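Local atomic coordinates of cytosolic IMP-GMP specific 5'-nucleotidase (Legionella pneumophila subsp. pneumophila, PDB entry 4OHF), a protein that probably hydrolyses IMP, GMP and related nucleoside 5'-monophosphates to nucleoside and phosphate, as a magnesium-dependent cytosolic enzyme of the HAD superfamily. Residues L22-T27 against T209-S214; T27-N32 against K217-Y222; I205-N210 against G236-V241; V241-N246 against V278-N283. All blocks are in the same frame, centred on the assembly; numbering follows the deposited sequence.

Interaction 1 (L22-T27 against T209-S214); sequences LDMDHT and TNSEYS. With MG (magnesium ion), chain J; PO4 (phosphate ion), chain H.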
loop_
_atom_site.group_PDB
_atom_site.type_symbol
_atom_site.label_atom_id
_atom_site.label_comp_id
_atom_site.label_asym_id
_atom_site.label_seq_id
_atom_site.Cartn_x
_atom_site.Cartn_y
_atom_site.Cartn_z
ATOM N N LEU B 22 15.910 29.293 -5.585
ATOM C CA LEU B 22 15.271 29.446 -6.884
ATOM C C LEU B 22 15.556 28.326 -7.859
ATOM O O LEU B 22 16.701 27.932 -8.054
ATOM C CB LEU B 22 15.694 30.764 -7.548
ATOM C CG LEU B 22 15.420 32.075 -6.805
ATOM C CD1 LEU B 22 16.076 33.245 -7.556
ATOM C CD2 LEU B 22 13.920 32.280 -6.670
ATOM N N ASP B 23 14.489 27.831 -8.467
ATOM C CA ASP B 23 14.550 26.813 -9.504
ATOM C C ASP B 23 15.096 27.624 -10.685
ATOM O O ASP B 23 14.736 28.780 -10.839
ATOM C CB ASP B 23 13.120 26.325 -9.761
ATOM C CG ASP B 23 12.969 25.548 -11.050
ATOM O OD1 ASP B 23 13.193 26.113 -12.137
ATOM O OD2 ASP B 23 12.601 24.363 -10.974
ATOM N N MET B 24 15.965 27.054 -11.510
ATOM C CA MET B 24 16.510 27.825 -12.632
ATOM C C MET B 24 15.679 27.826 -13.920
ATOM O O MET B 24 15.121 28.857 -14.301
ATOM C CB MET B 24 17.934 27.377 -12.965
ATOM C CG MET B 24 18.502 28.089 -14.168
ATOM S SD MET B 24 20.201 27.621 -14.625
ATOM C CE MET B 24 19.940 26.037 -15.391
ATOM N N ASP B 25 15.601 26.689 -14.600
ATOM C CA ASP B 25 14.853 26.623 -15.844
ATOM C C ASP B 25 13.350 26.804 -15.657
ATOM O O ASP B 25 12.683 25.956 -15.082
ATOM C CB ASP B 25 15.152 25.305 -16.567
ATOM C CG ASP B 25 16.606 25.208 -17.028
ATOM O OD1 ASP B 25 17.043 26.035 -17.860
ATOM O OD2 ASP B 25 17.319 24.305 -16.550
ATOM N N HIS B 26 12.843 27.936 -16.140
ATOM C CA HIS B 26 11.427 28.329 -16.084
ATOM C C HIS B 26 11.015 29.125 -14.852
ATOM O O HIS B 26 9.879 29.593 -14.780
ATOM C CB HIS B 26 10.490 27.130 -16.261
ATOM C CG HIS B 26 10.696 26.392 -17.545
ATOM N ND1 HIS B 26 11.426 25.225 -17.629
ATOM C CD2 HIS B 26 10.315 26.686 -18.812
ATOM C CE1 HIS B 26 11.490 24.833 -18.889
ATOM N NE2 HIS B 26 10.823 25.701 -19.628
ATOM N N THR B 27 11.910 29.282 -13.877
ATOM C CA THR B 27 11.563 30.091 -12.715
ATOM C C THR B 27 12.447 31.330 -12.772
ATOM O O THR B 27 11.974 32.407 -13.129
ATOM C CB THR B 27 11.761 29.334 -11.378
ATOM O OG1 THR B 27 10.869 28.218 -11.327
ATOM C CG2 THR B 27 11.458 30.245 -10.193
ATOM N N THR B 209 18.813 23.829 -9.260
ATOM C CA THR B 209 18.403 23.343 -10.573
ATOM C C THR B 209 18.684 21.875 -10.850
ATOM O O THR B 209 19.586 21.275 -10.279
ATOM C CB THR B 209 19.100 24.148 -11.689
ATOM O OG1 THR B 209 18.843 23.535 -12.951
ATOM C CG2 THR B 209 20.613 24.180 -11.477
ATOM N N ASN B 210 17.921 21.291 -11.755
ATOM C CA ASN B 210 18.144 19.900 -12.115
ATOM C C ASN B 210 19.119 19.819 -13.306
ATOM O O ASN B 210 19.506 18.733 -13.714
ATOM C CB ASN B 210 16.812 19.222 -12.457
ATOM C CG ASN B 210 16.175 18.539 -11.257
ATOM O OD1 ASN B 210 16.512 18.821 -10.110
ATOM N ND2 ASN B 210 15.243 17.642 -11.520
ATOM N N SER B 211 19.505 20.973 -13.852
ATOM C CA SER B 211 20.433 21.043 -14.986
ATOM C C SER B 211 21.837 20.956 -14.442
ATOM O O SER B 211 22.072 21.302 -13.283
ATOM C CB SER B 211 20.292 22.374 -15.730
ATOM O OG SER B 211 18.995 22.512 -16.286
ATOM N N GLU B 212 22.775 20.501 -15.266
ATOM C CA GLU B 212 24.151 20.403 -14.812
ATOM C C GLU B 212 24.827 21.768 -14.847
ATOM O O GLU B 212 24.344 22.706 -15.493
ATOM C CB GLU B 212 24.922 19.370 -15.634
ATOM C CG GLU B 212 25.072 19.663 -17.098
ATOM C CD GLU B 212 25.516 18.432 -17.868
ATOM O OE1 GLU B 212 26.451 17.728 -17.409
ATOM O OE2 GLU B 212 24.925 18.169 -18.937
ATOM N N TYR B 213 25.939 21.883 -14.134
ATOM C CA TYR B 213 26.638 23.154 -14.032
ATOM C C TYR B 213 27.126 23.767 -15.338
ATOM O O TYR B 213 26.987 24.973 -15.547
ATOM C CB TYR B 213 27.806 23.023 -13.059
ATOM C CG TYR B 213 28.553 24.321 -12.815
ATOM C CD1 TYR B 213 27.896 25.452 -12.319
ATOM C CD2 TYR B 213 29.920 24.410 -13.060
ATOM C CE1 TYR B 213 28.580 26.621 -12.077
ATOM C CE2 TYR B 213 30.616 25.583 -12.820
ATOM C CZ TYR B 213 29.948 26.682 -12.336
ATOM O OH TYR B 213 30.642 27.857 -12.165
ATOM N N SER B 214 27.705 22.955 -16.213
ATOM C CA SER B 214 28.205 23.482 -17.480
ATOM C C SER B 214 27.103 24.251 -18.215
ATOM O O SER B 214 27.350 25.303 -18.805
ATOM C CB SER B 214 28.736 22.342 -18.360
ATOM O OG SER B 214 27.711 21.419 -18.709
HETATM MG MG MG J . 12.124 24.698 -13.442
HETATM P P PO4 H . 15.459 23.314 -13.251
HETATM O O1 PO4 H . 15.988 22.469 -14.356
HETATM O O2 PO4 H . 14.076 23.734 -13.553
HETATM O O3 PO4 H . 16.317 24.520 -13.096
HETATM O O4 PO4 H . 15.454 22.527 -11.992
HETATM O O HOH W 1 11.785 22.741 -14.066
#

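Interaction 2 (T27-N32 against K217-Y222); sequences TLIRYN and KLLLDY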
loop_
_atom_site.group_PDB
_atom_site.type_symbol
_atom_site.label_atom_id
_atom_site.label_comp_id
_atom_site.label_asym_id
_atom_site.label_seq_id
_atom_site.Cartn_x
_atom_site.Cartn_y
_atom_site.Cartn_z
ATOM N N THR B 27 11.910 29.282 -13.877
ATOM C CA THR B 27 11.563 30.091 -12.715
ATOM C C THR B 27 12.447 31.330 -12.772
ATOM O O THR B 27 11.974 32.407 -13.129
ATOM C CB THR B 27 11.761 29.334 -11.378
ATOM O OG1 THR B 27 10.869 28.218 -11.327
ATOM C CG2 THR B 27 11.458 30.245 -10.193
ATOM N N LEU B 28 13.728 31.175 -12.448
ATOM C CA LEU B 28 14.676 32.292 -12.484
ATOM C C LEU B 28 14.949 32.747 -13.907
ATOM O O LEU B 28 15.088 33.940 -14.163
ATOM C CB LEU B 28 16.008 31.904 -11.841
ATOM C CG LEU B 28 17.174 32.883 -12.003
ATOM C CD1 LEU B 28 16.838 34.253 -11.410
ATOM C CD2 LEU B 28 18.386 32.290 -11.313
ATOM N N ILE B 29 15.058 31.791 -14.825
ATOM C CA ILE B 29 15.307 32.103 -16.225
ATOM C C ILE B 29 14.067 31.781 -17.057
ATOM O O ILE B 29 13.621 30.639 -17.112
ATOM C CB ILE B 29 16.514 31.309 -16.731
ATOM C CG1 ILE B 29 17.771 31.847 -16.047
ATOM C CG2 ILE B 29 16.634 31.415 -18.242
ATOM C CD1 ILE B 29 19.034 31.076 -16.370
ATOM N N ARG B 30 13.504 32.791 -17.706
ATOM C CA ARG B 30 12.292 32.574 -18.499
ATOM C C ARG B 30 12.522 32.011 -19.907
ATOM O O ARG B 30 13.487 32.355 -20.592
ATOM C CB ARG B 30 11.482 33.876 -18.575
ATOM C CG ARG B 30 10.120 33.800 -17.892
ATOM C CD ARG B 30 9.893 34.920 -16.900
ATOM N NE ARG B 30 9.969 36.250 -17.509
ATOM C CZ ARG B 30 9.171 36.706 -18.473
ATOM N NH1 ARG B 30 8.207 35.941 -18.966
ATOM N NH2 ARG B 30 9.348 37.935 -18.944
ATOM N N TYR B 31 11.625 31.121 -20.317
ATOM C CA TYR B 31 11.681 30.505 -21.636
ATOM C C TYR B 31 10.435 30.836 -22.431
ATOM O O TYR B 31 9.364 31.063 -21.870
ATOM C CB TYR B 31 11.770 28.979 -21.531
ATOM C CG TYR B 31 13.132 28.433 -21.173
ATOM C CD1 TYR B 31 14.037 28.067 -22.165
ATOM C CD2 TYR B 31 13.503 28.250 -19.841
ATOM C CE1 TYR B 31 15.278 27.527 -21.842
ATOM C CE2 TYR B 31 14.735 27.716 -19.510
ATOM C CZ TYR B 31 15.619 27.356 -20.517
ATOM O OH TYR B 31 16.850 26.834 -20.199
ATOM N N ASN B 32 10.590 30.854 -23.745
ATOM C CA ASN B 32 9.482 31.094 -24.655
ATOM C C ASN B 32 8.683 29.781 -24.668
ATOM O O ASN B 32 9.072 28.814 -25.337
ATOM C CB ASN B 32 10.034 31.389 -26.044
ATOM C CG ASN B 32 8.956 31.711 -27.034
ATOM O OD1 ASN B 32 8.049 30.906 -27.287
ATOM N ND2 ASN B 32 9.039 32.902 -27.608
ATOM N N LYS B 217 25.948 27.518 -16.048
ATOM C CA LYS B 217 26.913 28.608 -16.108
ATOM C C LYS B 217 26.690 29.420 -17.371
ATOM O O LYS B 217 26.771 30.647 -17.346
ATOM C CB LYS B 217 28.346 28.054 -16.073
ATOM C CG LYS B 217 29.385 29.085 -15.658
ATOM C CD LYS B 217 30.748 28.468 -15.352
ATOM C CE LYS B 217 31.435 27.959 -16.610
ATOM N NZ LYS B 217 32.831 27.510 -16.337
ATOM N N LEU B 218 26.393 28.723 -18.467
ATOM C CA LEU B 218 26.141 29.355 -19.758
ATOM C C LEU B 218 24.857 30.187 -19.713
ATOM O O LEU B 218 24.859 31.398 -19.979
ATOM C CB LEU B 218 25.973 28.288 -20.821
ATOM C CG LEU B 218 26.413 28.602 -22.242
ATOM C CD1 LEU B 218 25.710 27.599 -23.144
ATOM C CD2 LEU B 218 26.089 30.024 -22.655
ATOM N N LEU B 219 23.759 29.523 -19.367
ATOM C CA LEU B 219 22.457 30.159 -19.311
ATOM C C LEU B 219 22.357 31.318 -18.312
ATOM O O LEU B 219 21.752 32.350 -18.606
ATOM C CB LEU B 219 21.396 29.113 -18.988
ATOM C CG LEU B 219 19.984 29.485 -19.438
ATOM C CD1 LEU B 219 19.863 29.285 -20.941
ATOM C CD2 LEU B 219 18.976 28.612 -18.715
ATOM N N LEU B 220 22.940 31.153 -17.130
ATOM C CA LEU B 220 22.884 32.209 -16.132
ATOM C C LEU B 220 23.611 33.435 -16.637
ATOM O O LEU B 220 23.142 34.561 -16.471
ATOM C CB LEU B 220 23.495 31.743 -14.810
ATOM C CG LEU B 220 22.621 30.792 -13.987
ATOM C CD1 LEU B 220 23.383 30.292 -12.773
ATOM C CD2 LEU B 220 21.365 31.511 -13.559
ATOM N N ASP B 221 24.759 33.207 -17.259
ATOM C CA ASP B 221 25.565 34.277 -17.830
ATOM C C ASP B 221 24.764 34.967 -18.932
ATOM O O ASP B 221 24.570 36.171 -18.890
ATOM C CB ASP B 221 26.843 33.682 -18.413
ATOM C CG ASP B 221 27.897 34.727 -18.727
ATOM O OD1 ASP B 221 28.973 34.335 -19.215
ATOM O OD2 ASP B 221 27.663 35.926 -18.487
ATOM N N TYR B 222 24.288 34.192 -19.906
ATOM C CA TYR B 222 23.512 34.736 -21.015
ATOM C C TYR B 222 22.313 35.585 -20.579
ATOM O O TYR B 222 22.060 36.653 -21.150
ATOM C CB TYR B 222 23.014 33.599 -21.927
ATOM C CG TYR B 222 22.101 34.060 -23.051
ATOM C CD1 TYR B 222 22.622 34.566 -24.246
ATOM C CD2 TYR B 222 20.720 34.033 -22.901
ATOM C CE1 TYR B 222 21.781 35.035 -25.264
ATOM C CE2 TYR B 222 19.874 34.495 -23.905
ATOM C CZ TYR B 222 20.408 34.999 -25.087
ATOM O OH TYR B 222 19.564 35.474 -26.077
#

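Interaction 3 (I205-N210 against G236-V241); sequences IFILTN and GLFEFV. With PO4 (phosphate ion), chain H.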
loop_
_atom_site.group_PDB
_atom_site.type_symbol
_atom_site.label_atom_id
_atom_site.label_comp_id
_atom_site.label_asym_id
_atom_site.label_seq_id
_atom_site.Cartn_x
_atom_site.Cartn_y
_atom_site.Cartn_z
ATOM N N ILE B 205 20.218 34.388 -1.619
ATOM C CA ILE B 205 19.564 33.724 -2.726
ATOM C C ILE B 205 20.406 32.592 -3.277
ATOM O O ILE B 205 21.598 32.768 -3.532
ATOM C CB ILE B 205 19.277 34.745 -3.840
ATOM C CG1 ILE B 205 18.448 35.884 -3.258
ATOM C CG2 ILE B 205 18.550 34.078 -5.000
ATOM C CD1 ILE B 205 18.248 37.019 -4.199
ATOM N N PHE B 206 19.796 31.428 -3.458
ATOM C CA PHE B 206 20.520 30.297 -4.020
ATOM C C PHE B 206 19.740 29.646 -5.154
ATOM O O PHE B 206 18.509 29.714 -5.201
ATOM C CB PHE B 206 20.876 29.265 -2.922
ATOM C CG PHE B 206 19.695 28.526 -2.327
ATOM C CD1 PHE B 206 19.299 27.279 -2.835
ATOM C CD2 PHE B 206 19.042 29.021 -1.195
ATOM C CE1 PHE B 206 18.279 26.534 -2.213
ATOM C CE2 PHE B 206 18.018 28.284 -0.566
ATOM C CZ PHE B 206 17.641 27.035 -1.078
ATOM N N ILE B 207 20.469 29.035 -6.082
ATOM C CA ILE B 207 19.875 28.348 -7.207
ATOM C C ILE B 207 19.805 26.857 -6.907
ATOM O O ILE B 207 20.738 26.285 -6.341
ATOM C CB ILE B 207 20.712 28.568 -8.480
ATOM C CG1 ILE B 207 20.633 30.038 -8.888
ATOM C CG2 ILE B 207 20.209 27.671 -9.617
ATOM C CD1 ILE B 207 21.448 30.371 -10.095
ATOM N N LEU B 208 18.699 26.227 -7.275
ATOM C CA LEU B 208 18.533 24.790 -7.051
ATOM C C LEU B 208 17.933 24.259 -8.355
ATOM O O LEU B 208 16.708 24.250 -8.535
ATOM C CB LEU B 208 17.582 24.544 -5.871
ATOM C CG LEU B 208 17.339 23.114 -5.389
ATOM C CD1 LEU B 208 18.637 22.529 -4.839
ATOM C CD2 LEU B 208 16.260 23.111 -4.310
ATOM N N THR B 209 18.813 23.829 -9.260
ATOM C CA THR B 209 18.403 23.343 -10.573
ATOM C C THR B 209 18.684 21.875 -10.850
ATOM O O THR B 209 19.586 21.275 -10.279
ATOM C CB THR B 209 19.100 24.148 -11.689
ATOM O OG1 THR B 209 18.843 23.535 -12.951
ATOM C CG2 THR B 209 20.613 24.180 -11.477
ATOM N N ASN B 210 17.921 21.291 -11.755
ATOM C CA ASN B 210 18.144 19.900 -12.115
ATOM C C ASN B 210 19.119 19.819 -13.306
ATOM O O ASN B 210 19.506 18.733 -13.714
ATOM C CB ASN B 210 16.812 19.222 -12.457
ATOM C CG ASN B 210 16.175 18.539 -11.257
ATOM O OD1 ASN B 210 16.512 18.821 -10.110
ATOM N ND2 ASN B 210 15.243 17.642 -11.520
ATOM N N GLY B 236 27.841 36.720 -7.890
ATOM C CA GLY B 236 27.709 37.473 -6.649
ATOM C C GLY B 236 26.261 37.549 -6.184
ATOM O O GLY B 236 25.975 37.843 -5.020
ATOM N N LEU B 237 25.346 37.281 -7.109
ATOM C CA LEU B 237 23.929 37.296 -6.814
ATOM C C LEU B 237 23.525 36.064 -6.009
ATOM O O LEU B 237 22.549 36.095 -5.257
ATOM C CB LEU B 237 23.134 37.322 -8.116
ATOM C CG LEU B 237 23.204 38.586 -8.972
ATOM C CD1 LEU B 237 22.491 38.346 -10.289
ATOM C CD2 LEU B 237 22.570 39.744 -8.220
ATOM N N PHE B 238 24.288 34.983 -6.144
ATOM C CA PHE B 238 23.946 33.745 -5.455
ATOM C C PHE B 238 24.915 33.223 -4.393
ATOM O O PHE B 238 26.117 33.112 -4.618
ATOM C CB PHE B 238 23.682 32.671 -6.512
ATOM C CG PHE B 238 22.732 33.119 -7.579
ATOM C CD1 PHE B 238 21.393 33.324 -7.287
ATOM C CD2 PHE B 238 23.190 33.408 -8.859
ATOM C CE1 PHE B 238 20.523 33.815 -8.251
ATOM C CE2 PHE B 238 22.325 33.901 -9.841
ATOM C CZ PHE B 238 20.992 34.105 -9.533
ATOM N N GLU B 239 24.359 32.899 -3.227
ATOM C CA GLU B 239 25.128 32.377 -2.105
ATOM C C GLU B 239 25.604 30.978 -2.480
ATOM O O GLU B 239 26.789 30.679 -2.404
ATOM C CB GLU B 239 24.245 32.323 -0.856
ATOM C CG GLU B 239 24.995 32.100 0.451
ATOM C CD GLU B 239 25.845 33.299 0.872
ATOM O OE1 GLU B 239 26.380 33.275 2.001
ATOM O OE2 GLU B 239 25.980 34.258 0.075
ATOM N N PHE B 240 24.661 30.125 -2.879
ATOM C CA PHE B 240 24.958 28.761 -3.310
ATOM C C PHE B 240 24.301 28.532 -4.648
ATOM O O PHE B 240 23.302 29.181 -5.000
ATOM C CB PHE B 240 24.368 27.712 -2.372
ATOM C CG PHE B 240 24.929 27.733 -0.997
ATOM C CD1 PHE B 240 24.390 28.570 -0.027
ATOM C CD2 PHE B 240 25.987 26.894 -0.662
ATOM C CE1 PHE B 240 24.892 28.569 1.266
ATOM C CE2 PHE B 240 26.505 26.879 0.626
ATOM C CZ PHE B 240 25.955 27.721 1.596
ATOM N N VAL B 241 24.852 27.592 -5.392
ATOM C CA VAL B 241 24.274 27.242 -6.665
ATOM C C VAL B 241 24.406 25.732 -6.725
ATOM O O VAL B 241 25.496 25.206 -6.895
ATOM C CB VAL B 241 24.985 27.976 -7.852
ATOM C CG1 VAL B 241 26.462 27.906 -7.680
ATOM C CG2 VAL B 241 24.564 27.365 -9.192
HETATM P P PO4 H . 15.459 23.314 -13.251
HETATM O O1 PO4 H . 15.988 22.469 -14.356
HETATM O O2 PO4 H . 14.076 23.734 -13.553
HETATM O O3 PO4 H . 16.317 24.520 -13.096
HETATM O O4 PO4 H . 15.454 22.527 -11.992
HETATM O O HOH W 2 22.664 36.018 -2.546
#

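Interaction 4 (V241-N246 against V278-N283); sequences VITLAN and VYQGGN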
loop_
_atom_site.group_PDB
_atom_site.type_symbol
_atom_site.label_atom_id
_atom_site.label_comp_id
_atom_site.label_asym_id
_atom_site.label_seq_id
_atom_site.Cartn_x
_atom_site.Cartn_y
_atom_site.Cartn_z
ATOM N N VAL B 241 24.852 27.592 -5.392
ATOM C CA VAL B 241 24.274 27.242 -6.665
ATOM C C VAL B 241 24.406 25.732 -6.725
ATOM O O VAL B 241 25.496 25.206 -6.895
ATOM C CB VAL B 241 24.985 27.976 -7.852
ATOM C CG1 VAL B 241 26.462 27.906 -7.680
ATOM C CG2 VAL B 241 24.564 27.365 -9.192
ATOM N N ILE B 242 23.274 25.057 -6.533
ATOM C CA ILE B 242 23.191 23.600 -6.522
ATOM C C ILE B 242 22.660 23.033 -7.850
ATOM O O ILE B 242 21.520 23.292 -8.248
ATOM C CB ILE B 242 22.282 23.146 -5.356
ATOM C CG1 ILE B 242 22.721 23.853 -4.068
ATOM C CG2 ILE B 242 22.352 21.642 -5.190
ATOM C CD1 ILE B 242 21.838 23.560 -2.861
ATOM N N THR B 243 23.497 22.238 -8.516
ATOM C CA THR B 243 23.162 21.649 -9.804
ATOM C C THR B 243 22.873 20.141 -9.775
ATOM O O THR B 243 23.254 19.444 -8.830
ATOM C CB THR B 243 24.275 21.946 -10.785
ATOM O OG1 THR B 243 25.485 21.330 -10.330
ATOM C CG2 THR B 243 24.496 23.444 -10.859
ATOM N N LEU B 244 22.215 19.645 -10.828
ATOM C CA LEU B 244 21.807 18.245 -10.902
ATOM C C LEU B 244 21.235 17.940 -9.512
ATOM O O LEU B 244 21.568 16.940 -8.870
ATOM C CB LEU B 244 22.998 17.336 -11.222
ATOM C CG LEU B 244 23.376 17.185 -12.704
ATOM C CD1 LEU B 244 24.629 16.330 -12.826
ATOM C CD2 LEU B 244 22.232 16.551 -13.489
ATOM N N ALA B 245 20.373 18.842 -9.056
ATOM C CA ALA B 245 19.765 18.735 -7.746
ATOM C C ALA B 245 18.994 17.450 -7.571
ATOM O O ALA B 245 18.905 16.919 -6.474
ATOM C CB ALA B 245 18.857 19.927 -7.495
ATOM N N ASN B 246 18.438 16.956 -8.662
ATOM C CA ASN B 246 17.661 15.730 -8.629
ATOM C C ASN B 246 16.389 15.894 -7.776
ATOM O O ASN B 246 16.120 15.112 -6.860
ATOM C CB ASN B 246 18.525 14.573 -8.108
ATOM C CG ASN B 246 17.957 13.205 -8.460
ATOM O OD1 ASN B 246 18.556 12.185 -8.139
ATOM N ND2 ASN B 246 16.802 13.178 -9.126
ATOM N N VAL B 278 29.553 26.286 -5.472
ATOM C CA VAL B 278 28.791 25.477 -6.407
ATOM C C VAL B 278 28.813 24.019 -5.958
ATOM O O VAL B 278 29.820 23.556 -5.435
ATOM C CB VAL B 278 29.384 25.584 -7.812
ATOM C CG1 VAL B 278 28.502 24.836 -8.796
ATOM C CG2 VAL B 278 29.521 27.045 -8.201
ATOM N N TYR B 279 27.699 23.312 -6.155
ATOM C CA TYR B 279 27.590 21.911 -5.781
ATOM C C TYR B 279 26.740 21.124 -6.781
ATOM O O TYR B 279 26.142 21.692 -7.704
ATOM C CB TYR B 279 26.952 21.757 -4.389
ATOM C CG TYR B 279 27.794 22.249 -3.231
ATOM C CD1 TYR B 279 27.811 23.605 -2.876
ATOM C CD2 TYR B 279 28.589 21.365 -2.497
ATOM C CE1 TYR B 279 28.595 24.066 -1.817
ATOM C CE2 TYR B 279 29.383 21.813 -1.440
ATOM C CZ TYR B 279 29.382 23.167 -1.101
ATOM O OH TYR B 279 30.148 23.621 -0.040
ATOM N N GLN B 280 26.703 19.806 -6.586
ATOM C CA GLN B 280 25.905 18.913 -7.420
ATOM C C GLN B 280 25.167 17.964 -6.473
ATOM O O GLN B 280 25.717 17.578 -5.439
ATOM C CB GLN B 280 26.805 18.120 -8.379
ATOM C CG GLN B 280 26.038 17.142 -9.251
ATOM C CD GLN B 280 26.871 16.579 -10.377
ATOM O OE1 GLN B 280 27.273 17.310 -11.279
ATOM N NE2 GLN B 280 27.128 15.279 -10.337
ATOM N N GLY B 281 23.927 17.609 -6.818
ATOM C CA GLY B 281 23.139 16.720 -5.972
ATOM C C GLY B 281 22.715 17.333 -4.639
ATOM O O GLY B 281 22.207 18.463 -4.589
ATOM N N GLY B 282 22.921 16.591 -3.551
ATOM C CA GLY B 282 22.568 17.094 -2.231
ATOM C C GLY B 282 21.160 16.747 -1.762
ATOM O O GLY B 282 20.392 16.048 -2.442
ATOM N N ASN B 283 20.817 17.236 -0.577
ATOM C CA ASN B 283 19.499 16.997 -0.013
ATOM C C ASN B 283 19.178 18.142 0.938
ATOM O O ASN B 283 20.071 18.679 1.602
ATOM C CB ASN B 283 19.443 15.629 0.710
ATOM C CG ASN B 283 20.329 15.565 1.954
ATOM O OD1 ASN B 283 20.052 16.203 2.971
ATOM N ND2 ASN B 283 21.399 14.789 1.872
#

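Interaction 1 (L22-T27 against T209-S214)
Ser211 and Asp25 supply the direct hydrogen bond between 22-27 and 209-214, with Ser211 OG donating to Asp25 OD2; the modelled length, 2.5 Å, is implausibly short and so doubtful. Both ends of this pair have second partners, Tyr31 OH for Asp25 OD1 and Lys174 NZ for Ser211 OG. Within 209-214, Ser211 N donates to Thr209 OG1 at an N-H...O angle of 167°, closing an ST turn.

Further hydrogen bonds run through a phosphate ion that was probably picked up during crystallisation. Its O3 accepts from Thr209 OG1 at 2.7 Å and from Asp25 N at 2.7 Å, with a weak third bond from Met24 N. Asn210 N donates to phosphate O4 at 2.8 Å.

Metal bonds tie the other side of the phosphate to 22-27. Magnesium takes both Asp23 oxygens, OD1 at 2.2 Å and OD2 at 2.5 Å, along with Asp25 O, phosphate O2 and a water; Asp303 completes the site.

The apolar contribution comes from Met24, which lies alongside Thr209 with the two CB atoms 3.7 Å apart. A bend at chi3 (76°) brings Met24 CE over to Ser211 CB, also at 3.7 Å.

An Asp-x-Asp-x-Thr turn bearing magnesium, facing a threonine at the end of the next strand in the sheet, is the signature of the HAD phosphohydrolase active site, where the two segments correspond to the first and second sequence motifs.

Interaction 2 (T27-N32 against K217-Y222)
Tyr31 meets Leu219 at the hydroxyl end of its ring. The two side chains come from opposite directions, and Leu219 CD2 lies 4.0 Å from Tyr31 CZ, in an oblique position with respect to the ring. Two more aromatic groups lie against the tyrosine from its own side of the contact, His26 with its plane inclined by about 35° and Phe36 by about 60°. The phenolic oxygen is bonded to Asp25 OD1 and to Tyr215 OH, so a polar network fixes a ring whose outer end also touches leucine carbon.

Next to it, Ile29 crosses Leu219 obliquely and offers two branches to one methyl: Leu219 CD2 touches Ile29 CD1 and is 3.7 Å from Ile29 CG2. Leu219 CG stands anti to the backbone N (chi1 -157°), which carries CD2 out from the helix to where Ile29 and the Tyr31 hydroxyl both meet it.

The single helical turn 24-28, with its wider pi-type geometry, is consistent with the squiggle that follows the first motif in HAD folds. Strand 30-31 comes next and pairs antiparallel with 185-186, whose Val185 packs on both Ile29 and Leu219.

Leu220 approaches Leu28 at about a right angle, CD2 to CD2 at 3.8 Å. The same Leu220 CD2 lies 3.7 Å from Ile29 CD1, while Met24 and Trp234 also pack on Leu220.

Interaction 3 (I205-N210 against G236-V241)
Ile207 lays its CD1 methyl over the face of the Phe238 ring, 3.6 Å from the centroid and 10° off the normal, a well-centred CH-pi contact. Leu237 CB occupies the opposite face, and at the edge Ile205 CG2 comes to 3.7 Å from Phe238 CD1. With CG1 beside the backbone N (chi1 -67°), Ile207 also keeps CG1 against the ring, so CG1 and CD1 both rest on it.

Backbone hydrogen bonds hold the two segments together. Glu239 N donates to Ile205 O at 2.8 Å, and Ile207 N donates to Phe240 O at 3.0 Å, which brings Ile207 and Val241 into a parallel bridge. One step before the ladder a water joins the two segments, accepting from Ile205 N and donating to Leu237 O. On the other face of the sheet, Phe206 CB and Phe240 CB are 3.9 Å apart, and both rings meet Phe287 of helix 284-290.

Farther out, Leu195 of helix 189-200, Leu28 of helix 24-28 and Leu224 of helix 213-224 pack on Phe238. The two strands are the ends of a beta-alpha-beta crossover through helix 213-224, and strand 204-208 has strand 19-22 as its other neighbour.

Interaction 4 (V241-N246 against V278-N283)
Thr243 and Tyr279 form the tight centre of a parallel pairing in the Rossmann-like HAD sheet, where strands 241-243 and 278-281 run at 31° to each other. Tyr279 O accepts twice from the same residue, from Thr243 N at 2.8 Å and from Thr243 OG1 at 2.7 Å, the donors coming from opposite faces of the carbonyl plane. The hydroxyl gets there because OG1 sits between the backbone N and the carbonyl carbon (chi1 63°). On either side, Tyr279 N donates to Val241 O at 3.0 Å and Gly281 N to Thr243 O at 2.8 Å. On the face that carries Thr243 and Gln280, Val241 and Val278 lie side by side, with Val241 CG1 3.7 Å from Val278 CB.

Past Thr243 the pairing gives way. Leu244 leaves the strand conformation, Gly281 takes a positive phi, and the bond from Gly281 N to Leu244 O is weak. The looser side, where Leu244 is partly exposed, faces a second subunit, and Leu244 and Gln280 point the same way: Arg256 of that subunit packs on Leu244, and its Asn269 ND2 bonds Gln280 OE1. Between the two side chains, Leu244 CB rests 3.6 Å from Gln280 CG.

In the fold
The four contacts illustrate how a HAD active site is assembled at the ends of parallel strands. Interactions 3 and 4 build adjoining pairs of one sheet and share Val241; Ile207 O lies 2.8 Å from Ile242 N, where their ladders join. Interaction 1, its centre about 9 Å from the centre of each, carries magnesium and phosphate, and Thr209 O, 2.8 Å from Ala245 N, ties it to the loop beyond strand 240-243. That loop leads to Lys247, which also bonds the phosphate. The centre of interaction 2 is about 8 Å from that of interaction 1, and it supplies Tyr31 as a second-shell partner of Asp25. GMP is held separately by Arg86, Tyr87 and Tyr421.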